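Long-range contacts in ferritin heavy chain (Trichoplusia ni, PDB 1Z6O), which oxidises ferrous iron and stores it as ferric hydroxide, serving as the ferroxidase heavy chain of a secreted 24-subunit insect ferritin: residues M[14-19]-M[79-84]; M[58-63]-M[107-112]. All coordinates share one frame; numbering follows the deposited sequence.

In the fold
Both contacts use helix 54-80, near its two ends, on opposite sides of the chain's centre: 34 Å separates their own centres and about 20 Å their nearest atoms. Contact 2 sits inside the four-helix bundle, where the start of this helix meets helix 105-132. Contact 1 lies where it ends, against the loop leading into helix 19-47. E67 and H70, two of the iron ligands, come from the part of helix 54-80 between the two segments; E32 of helix 19-47 is the third. Contact 2 is the closer to the metal, the side chain of A112 being about 11 Å from the bound iron, whereas contact 1, mixing apolar packing with water-bridged polar bonds, lies away from it.

Contact 1. Residues M[14-19]-M[79-84]; sequences WITMHR and LMRGEL
A Schellman motif ends helix 54-80 of the ferritin bundle, and its glycine, G82, receives W14 and I15 from the loop that leads into helix 19-47. The positive phi of G82 (96°) marks the turn out of the helix, and G82 N bonds back to L79 O. The six-membered end of the W14 indole rests on this turn: CH2 is 3.5 Å from G82 CA, while M80 O lies in the ring plane, 3.6 Å from CZ3. I15 CG1 sits over the centre of one indole face, while I15 CG2 touches R81 O at 3.6 Å. W14 NE1 bonds to P11 O, and the ring meets Y65 of a light chain edge-to-face.

R81 carries the polar half. Bends at chi2 and chi3, both -68°, bring its guanidinium back over the loop, where NH2 donates to T16 OG1 (3.0 Å, 151° at the hydrogen), slightly out of the guanidinium plane. M17 CG lies 3.5 Å above the centre of one face, and the two side chains cross at about a right angle. NH1 is held by a salt bridge to D138 and by Y77, so several groups fix the rotation of the guanidinium; Y154 of a second heavy-chain subunit adds a cation-pi contact. One water accepts from both T16 N and R81 NE, the latter at 2.8 Å. Another water donates to M17 O at 2.7 Å and to E83 OE2 at 2.6 Å.

Contact 2. Residues M[58-63]-M[107-112]; sequences QLFFDA and EALEHA
F60 reaches from helix 54-80 toward A108, L109 and A112 of helix 105-132, across the diagonal of the ferritin four-helix bundle. The short segments run parallel, 20° apart, with axes 12.3 Å from each other, a spacing that the phenylalanine and leucine side chains span. In F60 the bond from CA to CB points toward helix 105-132, and with CG beside the backbone N and anti to the carbonyl carbon (chi1 -64°) the ring continues toward the two alanines. A108 CB faces both CE2 (3.8 Å) and CZ (3.9 Å) of F60; CZ also lies 4.2 Å from L109 CD2, and CE1 meets A112 CB at 4.2 Å. Two alanines one helical turn apart thus receive the outer ring atoms, both obliquely.

L59 supports the ring from its own helix, with CD2 4.0 Å above one face and offset toward the rim. The same methyl touches L109 CD2 at 4.1 Å. M42 of helix 19-47 also packs on F60, and L160 of helix 139-168 on L109 and A112. The side chain of A112 is about 5 Å from that of E116, an inferred iron ligand. With no hydrogen bond across it, the contact is held by buried methyl and ring packing beside the ferroxidase region.

Contact 1. Residues M[14-19]-M[79-84]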
ATOM      1  N   TRP M  14      53.451 -15.015  18.550  1.00 18.87           N
ATOM      2  CA  TRP M  14      52.707 -14.129  17.648  1.00 18.08           C
ATOM      3  C   TRP M  14      52.885 -12.635  17.955  1.00 16.17           C
ATOM      4  O   TRP M  14      52.542 -11.788  17.121  1.00 18.39           O
ATOM      5  CB  TRP M  14      51.203 -14.463  17.702  1.00 15.27           C
ATOM      6  CG  TRP M  14      50.588 -14.250  19.076  1.00 15.81           C
ATOM      7  CD1 TRP M  14      50.714 -15.069  20.173  1.00 16.31           C
ATOM      8  CD2 TRP M  14      49.778 -13.143  19.493  1.00 15.42           C
ATOM      9  NE1 TRP M  14      50.028 -14.532  21.244  1.00 15.78           N
ATOM     10  CE2 TRP M  14      49.446 -13.353  20.853  1.00 14.75           C
ATOM     11  CE3 TRP M  14      49.300 -11.988  18.845  1.00 16.78           C
ATOM     12  CZ2 TRP M  14      48.656 -12.450  21.586  1.00 15.14           C
ATOM     13  CZ3 TRP M  14      48.513 -11.087  19.573  1.00 16.39           C
ATOM     14  CH2 TRP M  14      48.199 -11.328  20.932  1.00 16.44           C
ATOM     15  N   ILE M  15      53.406 -12.315  19.140  1.00 16.03           N
ATOM     16  CA  ILE M  15      53.600 -10.918  19.577  1.00 15.81           C
ATOM     17  C   ILE M  15      54.956 -10.497  19.047  1.00 22.43           C
ATOM     18  O   ILE M  15      55.978 -10.863  19.605  1.00 19.30           O
ATOM     19  CB  ILE M  15      53.556 -10.841  21.125  1.00 17.60           C
ATOM     20  CG1 ILE M  15      52.229 -11.447  21.613  1.00 16.38           C
ATOM     21  CG2 ILE M  15      53.711  -9.391  21.599  1.00 16.73           C
ATOM     22  CD1 ILE M  15      52.061 -11.465  23.137  1.00 18.18           C
ATOM     23  N   THR M  16      54.969  -9.694  17.991  1.00 17.03           N
ATOM     24  CA  THR M  16      56.229  -9.376  17.323  1.00 18.59           C
ATOM     25  C   THR M  16      56.718  -7.941  17.184  1.00 20.69           C
ATOM     26  O   THR M  16      57.780  -7.725  16.617  1.00 19.16           O
ATOM     27  CB  THR M  16      56.179  -9.948  15.904  1.00 19.21           C
ATOM     28  OG1 THR M  16      55.050  -9.376  15.228  1.00 17.77           O
ATOM     29  CG2 THR M  16      56.000 -11.474  15.927  1.00 16.87           C
ATOM     30  N   MET M  17      55.971  -6.952  17.656  1.00 16.17           N
ATOM     31  CA  MET M  17      56.449  -5.584  17.485  1.00 17.13           C
ATOM     32  C   MET M  17      57.782  -5.372  18.195  1.00 21.33           C
ATOM     33  O   MET M  17      58.019  -5.931  19.267  1.00 18.41           O
ATOM     34  CB  MET M  17      55.432  -4.577  18.029  1.00 17.44           C
ATOM     35  CG  MET M  17      54.195  -4.419  17.137  1.00 19.30           C
ATOM     36  SD  MET M  17      53.151  -3.050  17.707  1.00 21.94           S
ATOM     37  CE  MET M  17      54.247  -1.648  17.419  1.00 16.70           C
ATOM     38  N   HIS M  18      58.653  -4.572  17.594  1.00 17.15           N
ATOM     39  CA  HIS M  18      59.939  -4.284  18.226  1.00 20.88           C
ATOM     40  C   HIS M  18      59.887  -2.955  18.955  1.00 21.47           C
ATOM     41  O   HIS M  18      59.016  -2.111  18.698  1.00 17.48           O
ATOM     42  CB  HIS M  18      61.074  -4.335  17.200  1.00 21.78           C
ATOM     43  CG  HIS M  18      61.550  -5.729  16.931  1.00 28.36           C
ATOM     44  ND1 HIS M  18      60.683  -6.764  16.637  1.00 27.51           N
ATOM     45  CD2 HIS M  18      62.791  -6.273  16.959  1.00 25.67           C
ATOM     46  CE1 HIS M  18      61.371  -7.885  16.500  1.00 26.51           C
ATOM     47  NE2 HIS M  18      62.651  -7.615  16.690  1.00 28.66           N
ATOM     48  N   ARG M  19      60.828  -2.773  19.872  1.00 19.97           N
ATOM     49  CA  ARG M  19      60.872  -1.599  20.731  1.00 21.22           C
ATOM     50  C   ARG M  19      60.885  -0.212  20.117  1.00 18.41           C
ATOM     51  O   ARG M  19      60.140   0.666  20.551  1.00 19.47           O
ATOM     52  CB  ARG M  19      62.054  -1.734  21.708  1.00 27.73           C
ATOM     53  CG  ARG M  19      62.304  -0.497  22.569  1.00 38.94           C
ATOM     54  CD  ARG M  19      63.173  -0.831  23.787  1.00 53.62           C
ATOM     55  NE  ARG M  19      62.361  -1.374  24.878  1.00 73.44           N
ATOM     56  CZ  ARG M  19      61.622  -0.637  25.709  1.00 77.96           C
ATOM     57  NH1 ARG M  19      61.592   0.688  25.593  1.00 68.72           N
ATOM     58  NH2 ARG M  19      60.894  -1.228  26.649  1.00 76.35           N
ATOM     59  N   LEU M  79      47.015  -2.992  20.894  1.00 14.17           N
ATOM     60  CA  LEU M  79      46.323  -4.077  21.598  1.00 14.99           C
ATOM     61  C   LEU M  79      46.164  -5.297  20.692  1.00 15.92           C
ATOM     62  O   LEU M  79      46.323  -6.438  21.136  1.00 15.71           O
ATOM     63  CB  LEU M  79      44.936  -3.610  22.076  1.00 14.53           C
ATOM     64  CG  LEU M  79      44.927  -2.562  23.207  1.00 16.29           C
ATOM     65  CD1 LEU M  79      43.529  -1.926  23.308  1.00 16.27           C
ATOM     66  CD2 LEU M  79      45.320  -3.234  24.542  1.00 15.07           C
ATOM     67  N   MET M  80      45.838  -5.059  19.423  1.00 14.49           N
ATOM     68  CA  MET M  80      45.667  -6.158  18.472  1.00 15.27           C
ATOM     69  C   MET M  80      46.972  -6.944  18.299  1.00 15.93           C
ATOM     70  O   MET M  80      46.946  -8.163  18.107  1.00 14.99           O
ATOM     71  CB  MET M  80      45.217  -5.622  17.099  1.00 15.99           C
ATOM     72  CG  MET M  80      45.262  -6.689  15.990  1.00 25.32           C
ATOM     73  SD  MET M  80      44.854  -6.056  14.340  1.00 33.21           S
ATOM     74  CE  MET M  80      46.414  -5.119  13.986  1.00 25.31           C
ATOM     75  N   ARG M  81      48.105  -6.245  18.360  1.00 14.58           N
ATOM     76  CA  ARG M  81      49.416  -6.886  18.203  1.00 14.39           C
ATOM     77  C   ARG M  81      49.916  -7.575  19.481  1.00 17.17           C
ATOM     78  O   ARG M  81      51.004  -8.157  19.495  1.00 17.50           O
ATOM     79  CB  ARG M  81      50.455  -5.859  17.702  1.00 14.23           C
ATOM     80  CG  ARG M  81      50.196  -5.385  16.249  1.00 14.32           C
ATOM     81  CD  ARG M  81      50.418  -6.525  15.231  1.00 16.54           C
ATOM     82  NE  ARG M  81      51.833  -6.911  15.153  1.00 16.85           N
ATOM     83  CZ  ARG M  81      52.762  -6.279  14.430  1.00 20.02           C
ATOM     84  NH1 ARG M  81      52.445  -5.216  13.690  1.00 15.15           N
ATOM     85  NH2 ARG M  81      54.026  -6.699  14.460  1.00 16.56           N
ATOM     86  N   GLY M  82      49.129  -7.509  20.552  1.00 15.20           N
ATOM     87  CA  GLY M  82      49.524  -8.185  21.782  1.00 13.95           C
ATOM     88  C   GLY M  82      50.237  -7.309  22.792  1.00 17.88           C
ATOM     89  O   GLY M  82      50.765  -7.811  23.787  1.00 16.72           O
ATOM     90  N   GLU M  83      50.249  -6.001  22.555  1.00 16.62           N
ATOM     91  CA  GLU M  83      50.915  -5.074  23.465  1.00 17.09           C
ATOM     92  C   GLU M  83      49.962  -4.523  24.521  1.00 20.73           C
ATOM     93  O   GLU M  83      48.785  -4.884  24.571  1.00 17.58           O
ATOM     94  CB  GLU M  83      51.516  -3.905  22.675  1.00 17.65           C
ATOM     95  CG  GLU M  83      52.547  -4.330  21.619  1.00 17.67           C
ATOM     96  CD  GLU M  83      53.807  -4.948  22.246  1.00 27.01           C
ATOM     97  OE1 GLU M  83      54.091  -4.663  23.428  1.00 23.27           O
ATOM     98  OE2 GLU M  83      54.521  -5.704  21.552  1.00 26.28           O
ATOM     99  N   LEU M  84      50.498  -3.643  25.361  1.00 18.12           N
ATOM    100  CA  LEU M  84      49.754  -2.988  26.428  1.00 18.59           C
ATOM    101  C   LEU M  84      49.169  -3.920  27.485  1.00 20.77           C
ATOM    102  O   LEU M  84      48.067  -3.695  27.985  1.00 19.14           O
ATOM    103  CB  LEU M  84      48.665  -2.070  25.836  1.00 16.75           C
ATOM    104  CG  LEU M  84      49.227  -0.963  24.924  1.00 20.08           C
ATOM    105  CD1 LEU M  84      48.094  -0.063  24.418  1.00 18.79           C
ATOM    106  CD2 LEU M  84      50.260  -0.123  25.704  1.00 21.20           C
TER
HETATM  107  O   HOH W   1      52.124  -9.023  17.041  1.00 16.54           O
HETATM  108  O   HOH W   2      53.608  -6.840  19.316  1.00 16.85           O
HETATM  109  O   HOH W   3      56.675  -7.138  21.326  1.00 30.80           O

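Contact 2. Residues M[58-63]-M[107-112]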
ATOM      1  N   GLN M  58      32.374  24.888  16.105  1.00 18.18           N
ATOM      2  CA  GLN M  58      31.973  23.521  15.777  1.00 20.32           C
ATOM      3  C   GLN M  58      33.069  22.802  14.987  1.00 17.84           C
ATOM      4  O   GLN M  58      33.318  21.608  15.200  1.00 18.36           O
ATOM      5  CB  GLN M  58      30.674  23.541  14.964  1.00 25.35           C
ATOM      6  CG  GLN M  58      30.101  22.168  14.616  1.00 40.00           C
ATOM      7  CD  GLN M  58      28.967  22.262  13.581  1.00 54.73           C
ATOM      8  OE1 GLN M  58      29.210  22.375  12.376  1.00 50.80           O
ATOM      9  NE2 GLN M  58      27.727  22.240  14.058  1.00 54.40           N
ATOM     10  N   LEU M  59      33.700  23.518  14.058  1.00 17.01           N
ATOM     11  CA  LEU M  59      34.779  22.937  13.255  1.00 18.65           C
ATOM     12  C   LEU M  59      35.878  22.402  14.174  1.00 18.90           C
ATOM     13  O   LEU M  59      36.366  21.285  13.997  1.00 16.50           O
ATOM     14  CB  LEU M  59      35.396  24.000  12.330  1.00 16.79           C
ATOM     15  CG  LEU M  59      36.594  23.563  11.464  1.00 21.11           C
ATOM     16  CD1 LEU M  59      36.100  22.626  10.356  1.00 22.54           C
ATOM     17  CD2 LEU M  59      37.276  24.792  10.837  1.00 22.02           C
ATOM     18  N   PHE M  60      36.267  23.196  15.165  1.00 15.42           N
ATOM     19  CA  PHE M  60      37.344  22.777  16.048  1.00 14.90           C
ATOM     20  C   PHE M  60      36.941  21.774  17.122  1.00 16.79           C
ATOM     21  O   PHE M  60      37.760  20.947  17.513  1.00 16.19           O
ATOM     22  CB  PHE M  60      38.044  24.019  16.626  1.00 14.56           C
ATOM     23  CG  PHE M  60      38.732  24.853  15.562  1.00 17.06           C
ATOM     24  CD1 PHE M  60      39.593  24.249  14.644  1.00 18.47           C
ATOM     25  CD2 PHE M  60      38.507  26.223  15.465  1.00 16.12           C
ATOM     26  CE1 PHE M  60      40.222  24.999  13.639  1.00 19.87           C
ATOM     27  CE2 PHE M  60      39.131  26.985  14.466  1.00 15.67           C
ATOM     28  CZ  PHE M  60      39.990  26.367  13.551  1.00 17.90           C
ATOM     29  N   PHE M  61      35.699  21.824  17.606  1.00 15.73           N
ATOM     30  CA  PHE M  61      35.267  20.802  18.567  1.00 16.27           C
ATOM     31  C   PHE M  61      35.219  19.466  17.800  1.00 18.40           C
ATOM     32  O   PHE M  61      35.576  18.425  18.347  1.00 17.16           O
ATOM     33  CB  PHE M  61      33.878  21.117  19.148  1.00 14.78           C
ATOM     34  CG  PHE M  61      33.900  22.136  20.269  1.00 17.15           C
ATOM     35  CD1 PHE M  61      32.994  23.194  20.287  1.00 17.48           C
ATOM     36  CD2 PHE M  61      34.814  22.021  21.317  1.00 17.98           C
ATOM     37  CE1 PHE M  61      32.994  24.129  21.341  1.00 17.49           C
ATOM     38  CE2 PHE M  61      34.824  22.949  22.374  1.00 19.82           C
ATOM     39  CZ  PHE M  61      33.907  24.007  22.382  1.00 16.65           C
ATOM     40  N   ASP M  62      34.770  19.490  16.540  1.00 16.78           N
ATOM     41  CA  ASP M  62      34.738  18.260  15.735  1.00 18.17           C
ATOM     42  C   ASP M  62      36.168  17.740  15.557  1.00 18.94           C
ATOM     43  O   ASP M  62      36.410  16.534  15.642  1.00 16.34           O
ATOM     44  CB  ASP M  62      34.135  18.495  14.333  1.00 18.76           C
ATOM     45  CG  ASP M  62      32.623  18.709  14.362  1.00 32.51           C
ATOM     46  OD1 ASP M  62      31.997  18.469  15.413  1.00 30.09           O
ATOM     47  OD2 ASP M  62      32.058  19.112  13.322  1.00 32.86           O
ATOM     48  N   ALA M  63      37.109  18.645  15.292  1.00 15.04           N
ATOM     49  CA  ALA M  63      38.513  18.245  15.118  1.00 15.82           C
ATOM     50  C   ALA M  63      39.068  17.641  16.407  1.00 17.60           C
ATOM     51  O   ALA M  63      39.853  16.694  16.365  1.00 16.70           O
ATOM     52  CB  ALA M  63      39.372  19.449  14.697  1.00 15.95           C
ATOM     53  N   GLU M 107      44.100  33.123  11.780  1.00 16.50           N
ATOM     54  CA  GLU M 107      45.181  32.670  12.660  1.00 19.04           C
ATOM     55  C   GLU M 107      44.920  31.261  13.173  1.00 18.09           C
ATOM     56  O   GLU M 107      45.846  30.454  13.281  1.00 16.70           O
ATOM     57  CB  GLU M 107      45.358  33.588  13.882  1.00 20.70           C
ATOM     58  CG  GLU M 107      46.110  34.881  13.624  1.00 34.12           C
ATOM     59  CD  GLU M 107      46.808  35.428  14.892  1.00 57.47           C
ATOM     60  OE1 GLU M 107      46.467  35.019  16.044  1.00 39.13           O
ATOM     61  OE2 GLU M 107      47.709  36.285  14.728  1.00 61.96           O
ATOM     62  N   ALA M 108      43.667  30.962  13.508  1.00 15.71           N
ATOM     63  CA  ALA M 108      43.349  29.621  14.008  1.00 17.01           C
ATOM     64  C   ALA M 108      43.503  28.576  12.908  1.00 16.18           C
ATOM     65  O   ALA M 108      44.021  27.484  13.155  1.00 17.00           O
ATOM     66  CB  ALA M 108      41.922  29.586  14.586  1.00 16.63           C
ATOM     67  N   LEU M 109      43.048  28.887  11.695  1.00 15.39           N
ATOM     68  CA  LEU M 109      43.186  27.929  10.590  1.00 16.46           C
ATOM     69  C   LEU M 109      44.664  27.681  10.272  1.00 16.53           C
ATOM     70  O   LEU M 109      45.066  26.546   9.995  1.00 16.50           O
ATOM     71  CB  LEU M 109      42.469  28.441   9.331  1.00 15.53           C
ATOM     72  CG  LEU M 109      40.934  28.433   9.394  1.00 17.62           C
ATOM     73  CD1 LEU M 109      40.364  29.230   8.215  1.00 16.64           C
ATOM     74  CD2 LEU M 109      40.420  26.982   9.371  1.00 18.60           C
ATOM     75  N   GLU M 110      45.477  28.737  10.305  1.00 16.27           N
ATOM     76  CA  GLU M 110      46.906  28.577  10.021  1.00 16.86           C
ATOM     77  C   GLU M 110      47.593  27.790  11.126  1.00 17.16           C
ATOM     78  O   GLU M 110      48.514  27.012  10.868  1.00 16.98           O
ATOM     79  CB  GLU M 110      47.578  29.947   9.846  1.00 17.94           C
ATOM     80  CG  GLU M 110      47.112  30.669   8.567  1.00 19.20           C
ATOM     81  CD  GLU M 110      47.886  31.966   8.306  1.00 35.71           C
ATOM     82  OE1 GLU M 110      48.422  32.548   9.267  1.00 35.63           O
ATOM     83  OE2 GLU M 110      47.942  32.417   7.145  1.00 31.51           O
ATOM     84  N   HIS M 111      47.157  27.997  12.363  1.00 15.63           N
ATOM     85  CA  HIS M 111      47.732  27.250  13.479  1.00 16.56           C
ATOM     86  C   HIS M 111      47.324  25.771  13.306  1.00 18.54           C
ATOM     87  O   HIS M 111      48.146  24.870  13.465  1.00 17.49           O
ATOM     88  CB  HIS M 111      47.198  27.792  14.819  1.00 17.59           C
ATOM     89  CG  HIS M 111      47.763  27.095  16.022  1.00 22.10           C
ATOM     90  ND1 HIS M 111      47.289  27.308  17.297  1.00 27.08           N
ATOM     91  CD2 HIS M 111      48.756  26.181  16.141  1.00 30.17           C
ATOM     92  CE1 HIS M 111      47.963  26.556  18.150  1.00 25.08           C
ATOM     93  NE2 HIS M 111      48.859  25.862  17.475  1.00 24.92           N
ATOM     94  N   ALA M 112      46.055  25.516  12.977  1.00 15.22           N
ATOM     95  CA  ALA M 112      45.608  24.130  12.771  1.00 16.41           C
ATOM     96  C   ALA M 112      46.411  23.472  11.636  1.00 18.02           C
ATOM     97  O   ALA M 112      46.816  22.311  11.738  1.00 17.05           O
ATOM     98  CB  ALA M 112      44.114  24.090  12.429  1.00 15.49           C
TER